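PDB 6MC8: DNA repair protein PprA from Deinococcus deserti, which binds DNA and forms filaments, and takes part in repairing radiation-induced DNA damage and in genome segregation. Local coordinates for residues 159-162 with 167-170; 43-48 with 252-257; 129-134 with 138-143. The protein carries 2 engineered substitutions. All coordinates share one frame; numbering follows the deposited sequence.

Contact 1: 159-162 with 167-170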
loop_
_atom_site.group_PDB
_atom_site.type_symbol
_atom_site.label_atom_id
_atom_site.label_comp_id
_atom_site.label_asym_id
_atom_site.label_seq_id
_atom_site.Cartn_x
_atom_site.Cartn_y
_atom_site.Cartn_z
ATOM N N ARG A 159 8.208 10.065 -10.847
ATOM C CA ARG A 159 9.283 9.133 -11.170
ATOM C C ARG A 159 9.601 8.227 -9.989
ATOM O O ARG A 159 9.847 7.031 -10.160
ATOM C CB ARG A 159 10.522 9.903 -11.620
ATOM C CG ARG A 159 11.674 9.028 -12.055
ATOM C CD ARG A 159 12.784 9.853 -12.653
ATOM N NE ARG A 159 12.375 10.442 -13.922
ATOM C CZ ARG A 159 12.457 9.818 -15.091
ATOM N NH1 ARG A 159 12.946 8.588 -15.152
ATOM N NH2 ARG A 159 12.062 10.424 -16.201
ATOM N N VAL A 160 9.564 8.773 -8.776
ATOM C CA VAL A 160 9.838 7.963 -7.596
ATOM C C VAL A 160 8.625 7.105 -7.243
ATOM O O VAL A 160 8.767 5.960 -6.801
ATOM C CB VAL A 160 10.273 8.877 -6.435
ATOM C CG1 VAL A 160 10.565 8.083 -5.180
ATOM C CG2 VAL A 160 11.485 9.688 -6.832
ATOM N N LEU A 161 7.418 7.629 -7.465
ATOM C CA LEU A 161 6.204 6.881 -7.142
ATOM C C LEU A 161 6.008 5.696 -8.082
ATOM O O LEU A 161 5.525 4.636 -7.670
ATOM C CB LEU A 161 4.992 7.813 -7.189
ATOM C CG LEU A 161 4.862 8.892 -6.114
ATOM C CD1 LEU A 161 3.784 9.879 -6.492
ATOM C CD2 LEU A 161 4.562 8.290 -4.766
ATOM N N ILE A 162 6.384 5.853 -9.349
ATOM C CA ILE A 162 6.234 4.764 -10.311
ATOM C C ILE A 162 7.339 3.730 -10.125
ATOM O O ILE A 162 7.073 2.526 -10.050
ATOM C CB ILE A 162 6.195 5.325 -11.745
ATOM C CG1 ILE A 162 4.888 6.073 -11.995
ATOM C CG2 ILE A 162 6.335 4.242 -12.770
ATOM C CD1 ILE A 162 4.911 6.919 -13.234
ATOM N N ASP A 167 1.515 1.033 -3.670
ATOM C CA ASP A 167 0.274 1.757 -3.940
ATOM C C ASP A 167 0.386 3.248 -3.636
ATOM O O ASP A 167 0.835 3.651 -2.565
ATOM C CB ASP A 167 -0.882 1.187 -3.119
ATOM C CG ASP A 167 -1.175 -0.256 -3.436
ATOM O OD1 ASP A 167 -0.706 -0.752 -4.475
ATOM O OD2 ASP A 167 -1.924 -0.880 -2.663
ATOM N N PHE A 168 0.013 4.063 -4.617
ATOM C CA PHE A 168 -0.021 5.509 -4.471
ATOM C C PHE A 168 -1.184 6.019 -5.305
ATOM O O PHE A 168 -1.737 5.285 -6.121
ATOM C CB PHE A 168 1.304 6.167 -4.904
ATOM C CG PHE A 168 1.545 6.154 -6.391
ATOM C CD1 PHE A 168 2.079 5.040 -7.011
ATOM C CD2 PHE A 168 1.282 7.278 -7.165
ATOM C CE1 PHE A 168 2.303 5.034 -8.375
ATOM C CE2 PHE A 168 1.501 7.268 -8.522
ATOM C CZ PHE A 168 2.016 6.148 -9.126
ATOM N N GLU A 169 -1.573 7.263 -5.081
ATOM C CA GLU A 169 -2.665 7.805 -5.916
ATOM C C GLU A 169 -2.471 9.304 -5.988
ATOM O O GLU A 169 -2.213 9.899 -4.994
ATOM C CB GLU A 169 -4.031 7.573 -5.287
ATOM C CG GLU A 169 -5.150 8.184 -6.072
ATOM C CD GLU A 169 -6.506 7.920 -5.491
ATOM O OE1 GLU A 169 -6.581 7.211 -4.468
ATOM O OE2 GLU A 169 -7.497 8.421 -6.057
ATOM N N THR A 170 -2.536 9.866 -7.169
ATOM C CA THR A 170 -2.434 11.335 -7.287
ATOM C C THR A 170 -3.822 11.962 -7.317
ATOM O O THR A 170 -4.802 11.296 -7.609
ATOM C CB THR A 170 -1.591 11.821 -8.462
ATOM O OG1 THR A 170 -2.285 11.580 -9.666
ATOM C CG2 THR A 170 -0.260 11.141 -8.572
#
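Leu161, one residue after the Val160 that packs on Val160 of the second subunit, sets its CB over the face of the Phe168 ring. Leu161 CB stands 3.6 Å from the Phe168 ring centroid and only 7° off the normal, a CH-pi contact made squarely over one face. From there the two methyls spread across the same aromatic side chain: Leu161 CD1 reaches Phe168 CD2 at 3.7 Å, while Leu161 CD2 sits 3.9 Å from Phe168 CB, near the root of the ring. The leucine backbone joins in, with Leu161 O 3.3 Å from Phe168 CE1; that carbonyl also accepts a hydrogen bond from Arg185 NH1, and the next carbonyl, of Ile162, accepts one from Arg185 NH2. Leu161 too touches Val160 of the second subunit, so this helix lies at the dimer interface. Ile162 turns its CB away from the strand, yet with CG1 beside the backbone N (chi1 -71°) Ile162 CG1 meets Phe168 CZ obliquely at 4.1 Å. An alanine in place of Phe168 would be likely to leave Leu161 CB and the CG1 branch of Ile162 without their aromatic partner and open a gap between helix and strand. The arrangement is a helix-loop-strand unit: the first residue of strand 168-176 folds its side chain back onto helix 156-163 just before it, joining that helix to the four-stranded antiparallel sheet.

Contact 2: 43-48 with 252-257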
loop_
_atom_site.group_PDB
_atom_site.type_symbol
_atom_site.label_atom_id
_atom_site.label_comp_id
_atom_site.label_asym_id
_atom_site.label_seq_id
_atom_site.Cartn_x
_atom_site.Cartn_y
_atom_site.Cartn_z
ATOM N N VAL A 43 -23.823 -0.064 -23.137
ATOM C CA VAL A 43 -22.374 0.086 -23.184
ATOM C C VAL A 43 -21.877 0.621 -24.516
ATOM O O VAL A 43 -20.697 0.959 -24.629
ATOM C CB VAL A 43 -21.669 -1.244 -22.847
ATOM C CG1 VAL A 43 -22.005 -1.669 -21.436
ATOM C CG2 VAL A 43 -22.040 -2.326 -23.842
ATOM N N ALA A 44 -22.749 0.730 -25.522
ATOM C CA ALA A 44 -22.369 1.402 -26.757
ATOM C C ALA A 44 -22.315 2.913 -26.591
ATOM O O ALA A 44 -21.715 3.594 -27.427
ATOM C CB ALA A 44 -23.330 1.039 -27.884
ATOM N N THR A 45 -22.922 3.449 -25.531
ATOM C CA THR A 45 -22.736 4.852 -25.191
ATOM C C THR A 45 -21.337 5.128 -24.666
ATOM O O THR A 45 -20.912 6.285 -24.654
ATOM C CB THR A 45 -23.770 5.294 -24.156
ATOM O OG1 THR A 45 -23.574 4.569 -22.938
ATOM C CG2 THR A 45 -25.172 5.032 -24.669
ATOM N N ALA A 46 -20.620 4.099 -24.229
ATOM C CA ALA A 46 -19.214 4.209 -23.891
ATOM C C ALA A 46 -18.301 3.738 -25.011
ATOM O O ALA A 46 -17.096 3.622 -24.799
ATOM C CB ALA A 46 -18.914 3.428 -22.614
ATOM N N GLY A 47 -18.837 3.470 -26.194
ATOM C CA GLY A 47 -18.021 3.103 -27.328
ATOM C C GLY A 47 -17.738 1.630 -27.473
ATOM O O GLY A 47 -16.895 1.258 -28.293
ATOM N N LEU A 48 -18.418 0.781 -26.714
ATOM C CA LEU A 48 -18.154 -0.648 -26.751
ATOM C C LEU A 48 -19.049 -1.342 -27.765
ATOM O O LEU A 48 -20.217 -0.988 -27.930
ATOM C CB LEU A 48 -18.378 -1.276 -25.377
ATOM C CG LEU A 48 -17.338 -1.171 -24.265
ATOM C CD1 LEU A 48 -17.316 0.188 -23.603
ATOM C CD2 LEU A 48 -17.611 -2.239 -23.254
ATOM N N LEU A 252 -33.672 6.477 -24.510
ATOM C CA LEU A 252 -32.394 5.969 -24.961
ATOM C C LEU A 252 -31.328 6.178 -23.886
ATOM O O LEU A 252 -31.381 7.152 -23.132
ATOM C CB LEU A 252 -31.972 6.669 -26.246
ATOM C CG LEU A 252 -32.847 6.486 -27.486
ATOM C CD1 LEU A 252 -32.298 7.320 -28.616
ATOM C CD2 LEU A 252 -32.954 5.035 -27.899
ATOM N N PRO A 253 -30.348 5.273 -23.794
ATOM C CA PRO A 253 -29.238 5.488 -22.854
ATOM C C PRO A 253 -28.317 6.614 -23.255
ATOM O O PRO A 253 -27.527 7.077 -22.428
ATOM C CB PRO A 253 -28.513 4.138 -22.859
ATOM C CG PRO A 253 -28.841 3.552 -24.165
ATOM C CD PRO A 253 -30.232 3.977 -24.480
ATOM N N GLU A 254 -28.405 7.068 -24.504
ATOM C CA GLU A 254 -27.650 8.221 -24.966
ATOM C C GLU A 254 -28.102 9.515 -24.298
ATOM O O GLU A 254 -27.345 10.489 -24.263
ATOM C CB GLU A 254 -27.785 8.325 -26.482
ATOM C CG GLU A 254 -26.996 7.286 -27.274
ATOM C CD GLU A 254 -27.719 5.969 -27.441
ATOM O OE1 GLU A 254 -28.884 5.866 -27.028
ATOM O OE2 GLU A 254 -27.117 5.028 -27.985
ATOM N N ALA A 255 -29.324 9.552 -23.770
ATOM C CA ALA A 255 -29.782 10.725 -23.043
ATOM C C ALA A 255 -29.386 10.712 -21.575
ATOM O O ALA A 255 -29.701 11.666 -20.859
ATOM C CB ALA A 255 -31.298 10.851 -23.142
ATOM N N HIS A 256 -28.724 9.654 -21.105
ATOM C CA HIS A 256 -28.459 9.490 -19.684
ATOM C C HIS A 256 -27.038 9.045 -19.381
ATOM O O HIS A 256 -26.683 8.923 -18.207
ATOM C CB HIS A 256 -29.452 8.486 -19.087
ATOM C CG HIS A 256 -30.877 8.863 -19.323
ATOM N ND1 HIS A 256 -31.500 9.877 -18.634
ATOM C CD2 HIS A 256 -31.779 8.406 -20.220
ATOM C CE1 HIS A 256 -32.735 10.010 -19.079
ATOM N NE2 HIS A 256 -32.930 9.127 -20.039
ATOM N N PHE A 257 -26.216 8.819 -20.398
ATOM C CA PHE A 257 -24.844 8.374 -20.228
ATOM C C PHE A 257 -23.977 9.031 -21.287
ATOM O O PHE A 257 -24.342 9.066 -22.462
ATOM C CB PHE A 257 -24.737 6.849 -20.327
ATOM C CG PHE A 257 -25.289 6.123 -19.141
ATOM C CD1 PHE A 257 -24.495 5.883 -18.037
ATOM C CD2 PHE A 257 -26.605 5.695 -19.121
ATOM C CE1 PHE A 257 -24.994 5.219 -16.945
ATOM C CE2 PHE A 257 -27.112 5.040 -18.025
ATOM C CZ PHE A 257 -26.304 4.796 -16.939
#
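A Schellman motif ends helix 35-43, and Thr45 within it rests on the 3-10 turn 253-255. Its two defining bonds run from Leu48 N to Val43 O and from Gly47 N to Ala44 O, both 3.1 Å, and Gly47 adopts the positive phi (89°) of the C-prime residue. Ala46 N also bonds to Val43 O, from the opposite face of its plane. The contact with the turn is carried by the two branches of Thr45. Thr45 CG2 abuts the peptide joining Pro253 to Glu254, 3.8 Å from Pro253 C and 3.9 Å from Pro253 CB of the proline ring. Glu254, its chain bent at chi2 (85°), folds back so that Glu254 OE2 comes to 3.8 Å from the same Thr45 CG2. The other branch, Thr45 OG1, lies 3.7 Å from Phe257 CB, but its hydrogen bonds go outside the two segments, to Leu42 O and from Trp80 NE1, which fixes the rotation of the side chain. Trp80, on helix 62-80, also meets the Phe257 ring, with the planes at about 35°. Phe257 packs further on Ile122 and Ala123 of helix 119-127, while Arg298 of the long helix 274-304 touches Thr45, placing the contact where four helices and the approach to strand 261-267 converge.

Contact 3: 129-134 with 138-143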
loop_
_atom_site.group_PDB
_atom_site.type_symbol
_atom_site.label_atom_id
_atom_site.label_comp_id
_atom_site.label_asym_id
_atom_site.label_seq_id
_atom_site.Cartn_x
_atom_site.Cartn_y
_atom_site.Cartn_z
ATOM N N MET A 129 -24.340 7.652 -5.816
ATOM C CA MET A 129 -23.074 7.170 -5.298
ATOM C C MET A 129 -21.949 8.179 -5.474
ATOM O O MET A 129 -20.851 7.959 -4.957
ATOM C CB MET A 129 -22.694 5.870 -6.011
ATOM C CG MET A 129 -23.738 4.781 -5.933
ATOM S SD MET A 129 -23.287 3.360 -6.930
ATOM C CE MET A 129 -24.789 2.414 -6.831
ATOM N N GLN A 130 -22.173 9.217 -6.262
ATOM C CA GLN A 130 -21.098 10.173 -6.606
ATOM C C GLN A 130 -20.896 11.265 -5.561
ATOM O O GLN A 130 -21.777 11.522 -4.800
ATOM C CB GLN A 130 -21.416 10.914 -7.894
ATOM C CG GLN A 130 -21.745 10.067 -9.097
ATOM C CD GLN A 130 -22.015 10.931 -10.302
ATOM O OE1 GLN A 130 -21.309 10.900 -11.280
ATOM N NE2 GLN A 130 -23.041 11.742 -10.239
ATOM N N ALA A 131 -19.728 11.885 -5.592
ATOM C CA ALA A 131 -19.378 13.048 -4.778
ATOM C C ALA A 131 -18.624 14.049 -5.643
ATOM O O ALA A 131 -17.388 14.013 -5.721
ATOM C CB ALA A 131 -18.548 12.651 -3.560
ATOM N N PRO A 132 -19.333 14.954 -6.314
ATOM C CA PRO A 132 -18.651 16.000 -7.081
ATOM C C PRO A 132 -18.085 17.081 -6.176
ATOM O O PRO A 132 -18.569 17.313 -5.067
ATOM C CB PRO A 132 -19.760 16.565 -7.976
ATOM C CG PRO A 132 -20.806 15.521 -7.998
ATOM C CD PRO A 132 -20.765 14.906 -6.639
ATOM N N GLY A 133 -17.047 17.744 -6.666
ATOM C CA GLY A 133 -16.509 18.905 -6.004
ATOM C C GLY A 133 -17.179 20.170 -6.491
ATOM O O GLY A 133 -18.200 20.128 -7.184
ATOM N N PRO A 134 -16.623 21.326 -6.126
ATOM C CA PRO A 134 -17.184 22.590 -6.625
ATOM C C PRO A 134 -16.950 22.804 -8.108
ATOM O O PRO A 134 -17.746 23.489 -8.761
ATOM C CB PRO A 134 -16.468 23.648 -5.776
ATOM C CG PRO A 134 -15.212 22.997 -5.351
ATOM C CD PRO A 134 -15.510 21.543 -5.190
ATOM N N SER A 138 -14.880 14.432 -9.530
ATOM C CA SER A 138 -15.173 13.522 -8.433
ATOM C C SER A 138 -14.193 13.731 -7.285
ATOM O O SER A 138 -12.979 13.793 -7.492
ATOM C CB SER A 138 -15.118 12.079 -8.923
ATOM O OG SER A 138 -15.403 11.174 -7.875
ATOM N N GLU A 139 -14.724 13.833 -6.069
ATOM C CA GLU A 139 -13.891 14.013 -4.888
ATOM C C GLU A 139 -13.439 12.709 -4.256
ATOM O O GLU A 139 -12.576 12.746 -3.374
ATOM C CB GLU A 139 -14.622 14.834 -3.822
ATOM C CG GLU A 139 -14.711 16.314 -4.103
ATOM C CD GLU A 139 -15.464 17.055 -3.021
ATOM O OE1 GLU A 139 -16.062 16.390 -2.153
ATOM O OE2 GLU A 139 -15.446 18.299 -3.026
ATOM N N TRP A 140 -14.001 11.573 -4.662
ATOM C CA TRP A 140 -13.586 10.305 -4.085
ATOM C C TRP A 140 -12.173 9.953 -4.522
ATOM O O TRP A 140 -11.760 10.242 -5.647
ATOM C CB TRP A 140 -14.507 9.154 -4.497
ATOM C CG TRP A 140 -15.940 9.210 -4.072
ATOM C CD1 TRP A 140 -17.025 9.283 -4.887
ATOM C CD2 TRP A 140 -16.444 9.233 -2.734
ATOM N NE1 TRP A 140 -18.174 9.309 -4.148
ATOM C CE2 TRP A 140 -17.845 9.287 -2.821
ATOM C CE3 TRP A 140 -15.849 9.203 -1.473
ATOM C CZ2 TRP A 140 -18.660 9.321 -1.696
ATOM C CZ3 TRP A 140 -16.658 9.232 -0.361
ATOM C CH2 TRP A 140 -18.048 9.291 -0.478
ATOM N N GLY A 141 -11.433 9.325 -3.618
ATOM C CA GLY A 141 -10.226 8.643 -4.008
ATOM C C GLY A 141 -10.529 7.272 -4.581
ATOM O O GLY A 141 -11.492 6.612 -4.210
ATOM N N ILE A 142 -9.684 6.852 -5.519
ATOM C CA ILE A 142 -9.834 5.540 -6.134
ATOM C C ILE A 142 -9.403 4.450 -5.162
ATOM O O ILE A 142 -10.095 3.443 -4.976
ATOM C CB ILE A 142 -9.028 5.486 -7.441
ATOM C CG1 ILE A 142 -9.524 6.576 -8.380
ATOM C CG2 ILE A 142 -9.135 4.122 -8.082
ATOM C CD1 ILE A 142 -8.642 6.811 -9.533
ATOM N N LEU A 143 -8.261 4.646 -4.524
ATOM C CA LEU A 143 -7.777 3.768 -3.478
ATOM C C LEU A 143 -8.605 3.975 -2.213
ATOM O O LEU A 143 -9.434 4.885 -2.143
ATOM C CB LEU A 143 -6.294 4.051 -3.245
ATOM C CG LEU A 143 -5.340 3.749 -4.393
ATOM C CD1 LEU A 143 -3.937 4.091 -3.973
ATOM C CD2 LEU A 143 -5.442 2.305 -4.811
HETATM O O HOH W 1 -17.810 10.718 -7.466
#
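Trp140 reaches across to the backbone of residues 129-131 and lays one face of its indole over Ala131. CB points past the other segment, and with CG beside the backbone N (chi1 -63°) the ring swings back toward it. Trp140 CD1 then comes to 3.8 Å from Ala131 N. Next round the five-membered ring, Trp140 NE1 gives its hydrogen to a lone pair of Met129 O, in the carbonyl plane, at 3.1 Å; the bond is bent (140° at the hydrogen), and the acceptor stands 28° out of the indole plane. Trp140 CE2 sits 3.5 Å from Ala131 CB, and that methyl forms a CH-pi contact 3.7 Å from the centroid of the five-membered ring. Trp140 CZ2 lies 3.8 Å from Ala131 CB, and the ring also meets that of His86. This indole covers a chain reversal at the surface, closed by a single beta bridge between Pro132 and Ser138. Its straight bond runs from Glu139 N to Ala131 O, 2.7 Å, with a weaker CA-H...O contact from Ser138 CA to the same oxygen. Ala131 N and Trp140 NE1 come close, but both are donors and do not bond each other; Ala131 N donates to a water instead. Beyond the bridge the extended Glu139 chain runs alongside Gly133, Glu139 OE2 lying 3.2 Å from Gly133 CA, while Glu139 O accepts from Arg148 NH2.

In the fold
Contact 2 joins the start of the chain to its later part and spans the other two, which follow one another within it: contact 3 first, then contact 1. Contacts 1 and 3 touch, although their centres are 20 Å apart. Glu169 of strand 168-176 probably receives hydrogen bonds from the backbone N of Ile142 and Leu143, which ties the loop between helices 119-127 and 156-163 to the four-stranded sheet. Contact 2 stands apart, its nearest atoms about 21 Å from contact 1 and about 9 Å from contact 3. It belongs to the helical centre of the chain, whereas contact 1 lies far out, beside the second subunit of the dimer.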